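Local coordinates for nickel ABC transporter (Nickel-binding protein) (Bacillus halodurans, PDB 3T66) that probably serves as the extracellular solute-binding component of an ABC importer, perhaps for nickel or peptides, at residues 43-48 and 135-140. Sequence-based numbering, arbitrary orientation.
Sequences ETLVRV and SELVNP
In this family 5 solute-binding protein, strand 46-48, which pairs antiparallel with strand 55-57, packs with the residues just before it against a turn with helical backbone angles at 135-138, in the loop between strands 121-126 and 162-168. Val138 sits at the middle of the buried contact, and its two methyls divide the work. Val138 CG2 meets Val46 CG1 at 3.4 Å, while Val138 CG1, placed anti to its own backbone N (chi1 178°), reaches Val48 CG2 at 3.8 Å; both valine pairs cross at about a right angle. Leu45 and Leu137 touch through their CD1 methyls, 3.8 Å apart. Thr44 turns its carbon side to the turn: CB lies 3.4 Å from O of Leu137, and CG2 lies 3.5 Å from O of Val138. The hydroxyl OG1 of Thr44 instead donates to O of Val46 (2.6 Å), approaching from above the carbonyl plane. That same O of Val46 receives a CA-H...O contact from Val138 CA at 3.6 Å, nearly straight at 162°. Beyond the contact, Arg47 makes cation-pi interactions with Trp58 and Tyr479. Cohesion between the two segments therefore rests mainly on branched aliphatic packing, while the hydroxyl of Thr44 bonds within its own segment, to the Val46 carbonyl.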
loop_
_atom_site.group_PDB
_atom_site.type_symbol
_atom_site.label_atom_id
_atom_site.label_comp_id
_atom_site.label_asym_id
_atom_site.label_seq_id
_atom_site.Cartn_x
_atom_site.Cartn_y
_atom_site.Cartn_z
ATOM N N GLU A 43 4.528 -8.328 -16.372
ATOM C CA GLU A 43 3.297 -8.627 -15.619
ATOM C C GLU A 43 3.441 -9.804 -14.661
ATOM O O GLU A 43 4.420 -10.529 -14.702
ATOM C CB GLU A 43 2.193 -8.966 -16.602
ATOM C CG GLU A 43 1.988 -7.903 -17.632
ATOM C CD GLU A 43 1.121 -8.349 -18.784
ATOM O OE1 GLU A 43 1.254 -9.515 -19.218
ATOM O OE2 GLU A 43 0.300 -7.537 -19.265
ATOM N N THR A 44 2.441 -10.064 -13.839
ATOM C CA THR A 44 2.638 -11.014 -12.751
ATOM C C THR A 44 1.651 -12.130 -12.940
ATOM O O THR A 44 0.758 -11.987 -13.768
ATOM C CB THR A 44 2.372 -10.319 -11.408
ATOM O OG1 THR A 44 1.143 -9.607 -11.530
ATOM C CG2 THR A 44 3.537 -9.323 -11.028
ATOM N N LEU A 45 1.774 -13.221 -12.193
ATOM C CA LEU A 45 0.797 -14.301 -12.299
ATOM C C LEU A 45 -0.593 -13.887 -11.824
ATOM O O LEU A 45 -1.645 -14.410 -12.238
ATOM C CB LEU A 45 1.249 -15.526 -11.516
ATOM C CG LEU A 45 2.612 -16.169 -11.839
ATOM C CD1 LEU A 45 2.971 -17.352 -10.933
ATOM C CD2 LEU A 45 2.658 -16.627 -13.249
ATOM N N VAL A 46 -0.610 -12.895 -10.972
ATOM C CA VAL A 46 -1.808 -12.614 -10.251
ATOM C C VAL A 46 -1.762 -11.145 -9.982
ATOM O O VAL A 46 -0.688 -10.617 -9.940
ATOM C CB VAL A 46 -1.787 -13.509 -9.041
ATOM C CG1 VAL A 46 -2.042 -12.784 -7.830
ATOM C CG2 VAL A 46 -2.794 -14.581 -9.233
ATOM N N ARG A 47 -2.909 -10.485 -9.880
ATOM C CA ARG A 47 -2.994 -9.013 -9.754
ATOM C C ARG A 47 -4.052 -8.649 -8.756
ATOM O O ARG A 47 -4.830 -9.472 -8.363
ATOM C CB ARG A 47 -3.345 -8.320 -11.099
ATOM C CG ARG A 47 -4.535 -8.952 -11.904
ATOM C CD ARG A 47 -4.904 -8.173 -13.157
ATOM N NE ARG A 47 -5.274 -6.794 -12.814
ATOM C CZ ARG A 47 -4.664 -5.673 -13.237
ATOM N NH1 ARG A 47 -3.634 -5.696 -14.075
ATOM N NH2 ARG A 47 -5.121 -4.493 -12.834
ATOM N N VAL A 48 -4.069 -7.388 -8.361
ATOM C CA VAL A 48 -5.150 -6.772 -7.590
ATOM C C VAL A 48 -6.172 -6.086 -8.554
ATOM O O VAL A 48 -5.890 -5.060 -9.172
ATOM C CB VAL A 48 -4.538 -5.715 -6.665
ATOM C CG1 VAL A 48 -5.582 -4.967 -5.899
ATOM C CG2 VAL A 48 -3.524 -6.339 -5.741
ATOM N N SER A 135 -0.961 -14.358 -2.661
ATOM C CA SER A 135 -0.901 -12.909 -2.662
ATOM C C SER A 135 0.529 -12.370 -2.863
ATOM O O SER A 135 0.707 -11.203 -3.294
ATOM C CB SER A 135 -1.597 -12.327 -1.432
ATOM O OG SER A 135 -0.715 -12.212 -0.332
ATOM N N GLU A 136 1.531 -13.222 -2.594
ATOM C CA GLU A 136 2.915 -12.837 -2.795
ATOM C C GLU A 136 3.241 -12.739 -4.249
ATOM O O GLU A 136 4.179 -12.019 -4.606
ATOM C CB GLU A 136 3.904 -13.814 -2.193
ATOM C CG GLU A 136 3.921 -13.857 -0.660
ATOM C CD GLU A 136 4.468 -12.609 0.020
ATOM O OE1 GLU A 136 5.107 -11.722 -0.643
ATOM O OE2 GLU A 136 4.254 -12.543 1.252
ATOM N N LEU A 137 2.483 -13.432 -5.105
ATOM C CA LEU A 137 2.802 -13.424 -6.529
ATOM C C LEU A 137 2.369 -12.136 -7.231
ATOM O O LEU A 137 2.706 -11.884 -8.385
ATOM C CB LEU A 137 2.269 -14.679 -7.196
ATOM C CG LEU A 137 2.831 -15.959 -6.576
ATOM C CD1 LEU A 137 2.239 -17.223 -7.192
ATOM C CD2 LEU A 137 4.354 -15.981 -6.672
ATOM N N VAL A 138 1.649 -11.297 -6.509
ATOM C CA VAL A 138 1.273 -10.000 -7.021
ATOM C C VAL A 138 2.488 -9.052 -7.117
ATOM O O VAL A 138 2.491 -8.138 -7.922
ATOM C CB VAL A 138 0.233 -9.367 -6.087
ATOM C CG1 VAL A 138 -0.189 -7.955 -6.555
ATOM C CG2 VAL A 138 -0.962 -10.253 -5.902
ATOM N N ASN A 139 3.507 -9.285 -6.294
ATOM C CA ASN A 139 4.636 -8.401 -6.182
ATOM C C ASN A 139 5.237 -8.230 -7.528
ATOM O O ASN A 139 5.646 -9.205 -8.152
ATOM C CB ASN A 139 5.692 -9.027 -5.302
ATOM C CG ASN A 139 6.487 -8.009 -4.508
ATOM O OD1 ASN A 139 7.033 -7.054 -5.048
ATOM N ND2 ASN A 139 6.583 -8.244 -3.206
ATOM N N PRO A 140 5.315 -6.987 -7.986
ATOM C CA PRO A 140 5.904 -6.681 -9.239
ATOM C C PRO A 140 7.254 -7.307 -9.414
ATOM O O PRO A 140 7.685 -7.513 -10.538
ATOM C CB PRO A 140 5.994 -5.195 -9.175
ATOM C CG PRO A 140 4.684 -4.860 -8.597
ATOM C CD PRO A 140 4.571 -5.838 -7.462
#